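Local atomic coordinates of NADH dehydrogenase (Methanothermobacter marburgensis, PDB entry 4R81), a protein that binds flavin mononucleotide and probably uses it to pass electrons from NADH or NADPH to quinones. Residues 75-78 with 79-83; 107-110 with 111-114; 153-157 with 158-162. One frame throughout, in Å; residues are numbered along the deposited sequence.

Contact 1: 75-78 with 79-83; sequences EHER and IGRAD
The amides of Ile79 and Gly80 reach back one helical turn, Ile79 N to Glu75 O and Gly80 N to His76 O, both at 2.9 Å, the first bond nearly straight (168°) and the second more bent (146°). Next in line, Arg81 N donates to Glu77 O at 3.1 Å and leans weakly on Arg78 O as well, one donor divided between two carbonyls. Ile79 is buried, and with CG1 anti to its own carbonyl carbon (chi1 -61°) the longer branch folds back along the helix until CG1 lies 3.2 Å from Glu75 O. A branched hydrocarbon suits this place, because Tyr7 and Trp103 cover it.

On another side of the helix Arg78 and Arg81 run side by side in the same direction. Arg78 stays extended, whereas Arg81 bends at chi3 and lays one face of its guanidinium over Arg78 CA, bringing NH2 to 3.6 Å from Arg78 CG. Arg81 bridges to Glu38 and Arg78 chiefly to Glu74, with Glu38 as a weak, long second partner. Arg78 NH1 also lies 3.4 Å from Glu75 OE2, well out of the guanidinium plane, a pairing of charge without a directed N-H. The other oxygen of buried Glu75 accepts from Tyr7 and Trp103, while His76 gives its NE2 proton to Val107 O and stacks on Tyr112. A helix of this kind, lying on strand 5-10 through Ile79 and Glu75, is typical of the beta-alpha-beta crossovers of the flavodoxin-like fold, here leading from strand 36-41 to strand 84-90.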
loop_
_atom_site.group_PDB
_atom_site.type_symbol
_atom_site.label_atom_id
_atom_site.label_comp_id
_atom_site.label_asym_id
_atom_site.label_seq_id
_atom_site.Cartn_x
_atom_site.Cartn_y
_atom_site.Cartn_z
ATOM N N GLU A 75 -12.214 2.035 16.182
ATOM C CA GLU A 75 -10.765 1.862 16.094
ATOM C C GLU A 75 -10.048 2.878 16.980
ATOM O O GLU A 75 -9.073 2.546 17.661
ATOM C CB GLU A 75 -10.283 1.960 14.643
ATOM C CG GLU A 75 -10.785 0.819 13.759
ATOM C CD GLU A 75 -10.402 -0.548 14.299
ATOM O OE1 GLU A 75 -9.184 -0.853 14.358
ATOM O OE2 GLU A 75 -11.321 -1.318 14.684
ATOM N N HIS A 76 -10.544 4.111 16.987
ATOM C CA HIS A 76 -9.942 5.148 17.814
ATOM C C HIS A 76 -10.073 4.820 19.305
ATOM O O HIS A 76 -9.159 5.092 20.081
ATOM C CB HIS A 76 -10.531 6.521 17.482
ATOM C CG HIS A 76 -10.165 7.013 16.117
ATOM N ND1 HIS A 76 -10.565 8.241 15.632
ATOM C CD2 HIS A 76 -9.423 6.445 15.135
ATOM C CE1 HIS A 76 -10.095 8.402 14.408
ATOM N NE2 HIS A 76 -9.400 7.327 14.081
ATOM N N GLU A 77 -11.196 4.223 19.698
ATOM C CA GLU A 77 -11.363 3.776 21.081
ATOM C C GLU A 77 -10.369 2.674 21.439
ATOM O O GLU A 77 -9.769 2.693 22.517
ATOM C CB GLU A 77 -12.788 3.285 21.325
ATOM C CG GLU A 77 -13.843 4.366 21.271
ATOM C CD GLU A 77 -15.169 3.895 21.837
ATOM O OE1 GLU A 77 -15.150 3.103 22.805
ATOM O OE2 GLU A 77 -16.225 4.312 21.312
ATOM N N ARG A 78 -10.205 1.712 20.536
ATOM C CA ARG A 78 -9.252 0.622 20.742
ATOM C C ARG A 78 -7.822 1.138 20.892
ATOM O O ARG A 78 -7.085 0.702 21.781
ATOM C CB ARG A 78 -9.345 -0.387 19.593
ATOM C CG ARG A 78 -10.671 -1.135 19.566
ATOM C CD ARG A 78 -10.831 -1.980 18.312
ATOM N NE ARG A 78 -12.112 -2.680 18.287
ATOM C CZ ARG A 78 -12.403 -3.674 17.456
ATOM N NH1 ARG A 78 -11.496 -4.102 16.589
ATOM N NH2 ARG A 78 -13.594 -4.253 17.503
ATOM N N ILE A 79 -7.437 2.068 20.022
ATOM C CA ILE A 79 -6.126 2.710 20.117
ATOM C C ILE A 79 -6.004 3.495 21.427
ATOM O O ILE A 79 -4.948 3.492 22.080
ATOM C CB ILE A 79 -5.878 3.628 18.900
ATOM C CG1 ILE A 79 -5.914 2.799 17.613
ATOM C CG2 ILE A 79 -4.558 4.377 19.038
ATOM C CD1 ILE A 79 -5.944 3.624 16.331
ATOM N N GLY A 80 -7.091 4.153 21.821
ATOM C CA GLY A 80 -7.095 4.942 23.041
ATOM C C GLY A 80 -6.803 4.141 24.296
ATOM O O GLY A 80 -6.232 4.670 25.250
ATOM N N ARG A 81 -7.196 2.867 24.297
ATOM C CA ARG A 81 -6.978 1.997 25.454
ATOM C C ARG A 81 -5.539 1.492 25.507
ATOM O O ARG A 81 -5.102 0.951 26.521
ATOM C CB ARG A 81 -7.940 0.801 25.435
ATOM C CG ARG A 81 -9.413 1.190 25.532
ATOM C CD ARG A 81 -10.301 0.005 25.907
ATOM N NE ARG A 81 -10.463 -0.965 24.826
ATOM C CZ ARG A 81 -11.444 -0.927 23.927
ATOM N NH1 ARG A 81 -12.346 0.043 23.964
ATOM N NH2 ARG A 81 -11.521 -1.858 22.984
ATOM N N ALA A 82 -4.804 1.697 24.420
ATOM C CA ALA A 82 -3.485 1.097 24.263
ATOM C C ALA A 82 -2.322 2.025 24.599
ATOM O O ALA A 82 -2.418 3.249 24.475
ATOM C CB ALA A 82 -3.325 0.545 22.856
ATOM N N ASP A 83 -1.217 1.415 25.021
ATOM C CA ASP A 83 0.040 2.120 25.214
ATOM C C ASP A 83 0.932 1.867 24.003
ATOM O O ASP A 83 1.886 2.605 23.748
ATOM C CB ASP A 83 0.736 1.627 26.490
ATOM C CG ASP A 83 -0.164 1.703 27.717
ATOM O OD1 ASP A 83 -0.429 2.827 28.196
ATOM O OD2 ASP A 83 -0.604 0.639 28.206
#

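Contact 2: 107-110 with 111-114; sequences VWTY and GYAY
Tyr110 turns its ring edge toward the face of Tyr114 in an offset T-shaped stack, the planes 89° apart and the centroids separated by 5.5 Å. The touching atoms are Tyr110 CD2 and Tyr114 CE2, at 3.6 Å. Tyr114 holds CG between its backbone N and carbonyl carbon (chi1 70°), which carries the ring back over Tyr110 CA and sets Trp108 O at its edge, in plane. In return, Tyr114 O lies over one face of the Tyr110 ring, near the rim. Were Tyr110 an alanine, the Tyr114 face would probably lose its edge-on partner and the ring would be freer to turn.

Farther along, Ala113 CB meets Trp108 CB at 3.7 Å, the methyl of alanine sitting close against Trp108 CB and CG, while Trp108 CZ3 approaches the edge of the Tyr112 ring. The chain doubles back because Thr109 O takes two amides, Tyr112 N and Ala113 N, each at 3.0 Å. Residues 109-112 form a type II turn, and at the backbone angles of Gly111 any CB would collide with Tyr110 O.

The loop lies between helix 98-107 and strand 129-135. Trp103 and Phe104 of that helix meet Trp108 edge-to-face, as does Trp93 of the second subunit. Ile79 of helix 70-80 packs on Tyr112, and Glu59 of helix 53-61 accepts the Tyr110 amide.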
loop_
_atom_site.group_PDB
_atom_site.type_symbol
_atom_site.label_atom_id
_atom_site.label_comp_id
_atom_site.label_asym_id
_atom_site.label_seq_id
_atom_site.Cartn_x
_atom_site.Cartn_y
_atom_site.Cartn_z
ATOM N N VAL A 107 -8.563 5.314 8.979
ATOM C CA VAL A 107 -8.472 5.477 10.425
ATOM C C VAL A 107 -7.569 6.643 10.805
ATOM O O VAL A 107 -7.799 7.303 11.811
ATOM C CB VAL A 107 -8.069 4.145 11.122
ATOM C CG1 VAL A 107 -7.934 4.320 12.647
ATOM C CG2 VAL A 107 -9.098 3.054 10.796
ATOM N N TRP A 108 -6.572 6.934 9.976
ATOM C CA TRP A 108 -5.692 8.065 10.250
ATOM C C TRP A 108 -6.354 9.359 9.760
ATOM O O TRP A 108 -5.970 9.922 8.730
ATOM C CB TRP A 108 -4.338 7.875 9.560
ATOM C CG TRP A 108 -3.235 7.087 10.294
ATOM C CD1 TRP A 108 -1.956 6.938 9.856
ATOM C CD2 TRP A 108 -3.305 6.375 11.559
ATOM N NE1 TRP A 108 -1.226 6.185 10.743
ATOM C CE2 TRP A 108 -2.024 5.828 11.795
ATOM C CE3 TRP A 108 -4.315 6.143 12.503
ATOM C CZ2 TRP A 108 -1.722 5.075 12.936
ATOM C CZ3 TRP A 108 -4.013 5.389 13.637
ATOM C CH2 TRP A 108 -2.727 4.865 13.841
ATOM N N THR A 109 -7.344 9.836 10.507
ATOM C CA THR A 109 -8.210 10.927 10.049
ATOM C C THR A 109 -7.724 12.310 10.444
ATOM O O THR A 109 -6.985 12.470 11.416
ATOM C CB THR A 109 -9.654 10.736 10.563
ATOM O OG1 THR A 109 -9.637 10.564 11.986
ATOM C CG2 THR A 109 -10.258 9.510 9.940
ATOM N N TYR A 110 -8.140 13.316 9.677
ATOM C CA TYR A 110 -7.790 14.687 9.995
ATOM C C TYR A 110 -8.398 15.055 11.344
ATOM O O TYR A 110 -9.576 14.780 11.606
ATOM C CB TYR A 110 -8.268 15.658 8.913
ATOM C CG TYR A 110 -7.800 17.064 9.188
ATOM C CD1 TYR A 110 -8.545 17.918 9.987
ATOM C CD2 TYR A 110 -6.589 17.524 8.685
ATOM C CE1 TYR A 110 -8.110 19.187 10.271
ATOM C CE2 TYR A 110 -6.148 18.795 8.959
ATOM C CZ TYR A 110 -6.914 19.625 9.750
ATOM O OH TYR A 110 -6.484 20.896 10.034
ATOM N N GLY A 111 -7.584 15.676 12.197
ATOM C CA GLY A 111 -8.015 16.046 13.532
ATOM C C GLY A 111 -7.642 15.005 14.569
ATOM O O GLY A 111 -7.721 15.266 15.770
ATOM N N TYR A 112 -7.233 13.827 14.102
ATOM C CA TYR A 112 -6.838 12.731 14.981
ATOM C C TYR A 112 -5.371 12.352 14.777
ATOM O O TYR A 112 -4.549 12.497 15.690
ATOM C CB TYR A 112 -7.727 11.512 14.729
ATOM C CG TYR A 112 -7.366 10.297 15.559
ATOM C CD1 TYR A 112 -7.576 10.282 16.931
ATOM C CD2 TYR A 112 -6.822 9.163 14.967
ATOM C CE1 TYR A 112 -7.255 9.167 17.692
ATOM C CE2 TYR A 112 -6.497 8.050 15.714
ATOM C CZ TYR A 112 -6.714 8.057 17.077
ATOM O OH TYR A 112 -6.391 6.951 17.830
ATOM N N ALA A 113 -5.048 11.862 13.581
ATOM C CA ALA A 113 -3.686 11.424 13.264
ATOM C C ALA A 113 -2.785 12.575 12.826
ATOM O O ALA A 113 -1.561 12.494 12.934
ATOM C CB ALA A 113 -3.706 10.335 12.196
ATOM N N TYR A 114 -3.396 13.639 12.317
ATOM C CA TYR A 114 -2.650 14.805 11.870
ATOM C C TYR A 114 -3.585 15.999 11.778
ATOM O O TYR A 114 -4.782 15.836 11.544
ATOM C CB TYR A 114 -1.999 14.539 10.505
ATOM C CG TYR A 114 -2.961 14.430 9.332
ATOM C CD1 TYR A 114 -3.686 13.264 9.105
ATOM C CD2 TYR A 114 -3.120 15.483 8.438
ATOM C CE1 TYR A 114 -4.557 13.157 8.030
ATOM C CE2 TYR A 114 -3.989 15.386 7.362
ATOM C CZ TYR A 114 -4.703 14.221 7.163
ATOM O OH TYR A 114 -5.565 14.122 6.092
#

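Contact 3: 153-157 with 158-162; sequences RSVML and GDRLL
Arg160 N donates to Val155 O at 3.0 Å, five residues back instead of the usual four. Asp159 N to Ser154 O and Gly158 N to Arg153 O, the latter at 2.9 Å, follow the same wide spacing, as does Leu162 N to Leu157 O, so this part of helix 148-162 is coiled in pi-type turns. Leu161 N sits near Met156 O but at too poor an angle to bond. Gly158 fits the widened coil because a CB there would clash with Ser154 O.

The side chain of Arg160 runs alongside Val155, whose CG1, anti to its backbone N (chi1 173°), lies 3.3 Å above one face of the guanidinium, toward its rim. Met156 SD comes to the edge of the same group, 3.8 Å from Arg160 NH1. With hydrocarbon and sulfur on these sides, the buried charge turns to outside partners: NH2 forms a salt bridge with Asp95, and NE donates to Trp93 O of the second subunit. Arg160 O accepts the indole N-H of Trp108. Asp159 OD2 is hydrogen-bonded to Ser94 OG of the second subunit, and Asp159 also touches FMN. Ser154 OG bonds to Glu150 O, and Arg153 pairs with Glu144.

The chemistry implies that the wide coil serves two ends: Arg160 and Asp159 tie the subunits together, and Asp159 does so at the wall of the flavin pocket.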
loop_
_atom_site.group_PDB
_atom_site.type_symbol
_atom_site.label_atom_id
_atom_site.label_comp_id
_atom_site.label_asym_id
_atom_site.label_seq_id
_atom_site.Cartn_x
_atom_site.Cartn_y
_atom_site.Cartn_z
ATOM N N ARG A 153 10.744 1.112 5.623
ATOM C CA ARG A 153 10.993 1.909 6.815
ATOM C C ARG A 153 10.510 3.352 6.627
ATOM O O ARG A 153 9.855 3.902 7.507
ATOM C CB ARG A 153 12.473 1.859 7.214
ATOM C CG ARG A 153 12.897 0.515 7.804
ATOM C CD ARG A 153 14.309 0.561 8.369
ATOM N NE ARG A 153 15.323 0.724 7.328
ATOM C CZ ARG A 153 15.943 -0.287 6.727
ATOM N NH1 ARG A 153 15.654 -1.538 7.067
ATOM N NH2 ARG A 153 16.854 -0.049 5.789
ATOM N N SER A 154 10.814 3.950 5.475
ATOM C CA SER A 154 10.391 5.324 5.183
ATOM C C SER A 154 8.873 5.475 5.201
ATOM O O SER A 154 8.336 6.458 5.720
ATOM C CB SER A 154 10.919 5.771 3.818
ATOM O OG SER A 154 12.331 5.871 3.837
ATOM N N VAL A 155 8.190 4.491 4.635
ATOM C CA VAL A 155 6.749 4.552 4.478
ATOM C C VAL A 155 6.007 4.170 5.761
ATOM O O VAL A 155 5.191 4.938 6.279
ATOM C CB VAL A 155 6.311 3.656 3.303
ATOM C CG1 VAL A 155 4.787 3.555 3.222
ATOM C CG2 VAL A 155 6.875 4.204 1.999
ATOM N N MET A 156 6.301 2.986 6.285
ATOM C CA MET A 156 5.559 2.467 7.421
ATOM C C MET A 156 6.026 3.102 8.731
ATOM O O MET A 156 5.224 3.650 9.488
ATOM C CB MET A 156 5.704 0.950 7.468
ATOM C CG MET A 156 4.772 0.270 8.411
ATOM S SD MET A 156 3.074 0.294 7.812
ATOM C CE MET A 156 2.351 -0.792 9.028
ATOM N N LEU A 157 7.327 3.052 8.989
ATOM C CA LEU A 157 7.850 3.605 10.235
ATOM C C LEU A 157 7.837 5.127 10.197
ATOM O O LEU A 157 7.400 5.774 11.151
ATOM C CB LEU A 157 9.264 3.082 10.518
ATOM C CG LEU A 157 9.384 1.558 10.630
ATOM C CD1 LEU A 157 10.784 1.135 11.043
ATOM C CD2 LEU A 157 8.361 1.029 11.621
ATOM N N GLY A 158 8.310 5.701 9.095
ATOM C CA GLY A 158 8.412 7.143 8.989
ATOM C C GLY A 158 7.074 7.855 8.899
ATOM O O GLY A 158 6.657 8.529 9.840
ATOM N N ASP A 159 6.401 7.712 7.763
ATOM C CA ASP A 159 5.181 8.470 7.508
ATOM C C ASP A 159 3.995 7.979 8.334
ATOM O O ASP A 159 3.294 8.769 8.966
ATOM C CB ASP A 159 4.834 8.422 6.022
ATOM C CG ASP A 159 3.663 9.319 5.663
ATOM O OD1 ASP A 159 3.620 10.471 6.152
ATOM O OD2 ASP A 159 2.787 8.879 4.884
ATOM N N ARG A 160 3.763 6.674 8.324
ATOM C CA ARG A 160 2.531 6.143 8.900
ATOM C C ARG A 160 2.547 6.007 10.417
ATOM O O ARG A 160 1.489 5.904 11.035
ATOM C CB ARG A 160 2.172 4.800 8.257
ATOM C CG ARG A 160 1.727 4.911 6.820
ATOM C CD ARG A 160 1.513 3.544 6.208
ATOM N NE ARG A 160 1.463 3.616 4.748
ATOM C CZ ARG A 160 1.552 2.568 3.933
ATOM N NH1 ARG A 160 1.683 1.343 4.424
ATOM N NH2 ARG A 160 1.519 2.749 2.624
ATOM N N LEU A 161 3.725 6.015 11.029
ATOM C CA LEU A 161 3.792 5.806 12.477
ATOM C C LEU A 161 4.445 6.980 13.202
ATOM O O LEU A 161 3.766 7.722 13.918
ATOM C CB LEU A 161 4.457 4.463 12.802
ATOM C CG LEU A 161 3.596 3.276 12.347
ATOM C CD1 LEU A 161 4.354 1.959 12.438
ATOM C CD2 LEU A 161 2.284 3.196 13.151
ATOM N N LEU A 162 5.746 7.173 13.010
ATOM C CA LEU A 162 6.393 8.350 13.585
ATOM C C LEU A 162 5.703 9.628 13.100
ATOM O O LEU A 162 5.581 10.595 13.850
ATOM C CB LEU A 162 7.893 8.384 13.253
ATOM C CG LEU A 162 8.790 7.311 13.888
ATOM C CD1 LEU A 162 10.176 7.278 13.242
ATOM C CD2 LEU A 162 8.904 7.506 15.396
#

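Contact 1 is the end of helix 70-80 and the loop after it, contact 3 the end of helix 148-162; both pack on the central parallel sheet, contact 1 against strand 5-10 and contact 3 against strands 84-90, 129-135 and 169-174. Contact 2 is a loop that touches both, through His76 and Arg160. All three are partly buried. Residues 75-81 keep i to i+4 bonds before the chain leaves the helix, and their salt-bridged arginines are untouched by the second subunit; residues 153-162 have wide turns and direct Asp159 and part of Arg160 to that subunit. Residues 107-114 rely mainly on aromatic rings and one doubly used carbonyl, Tyr114 lying about 5 Å from a bound FMN.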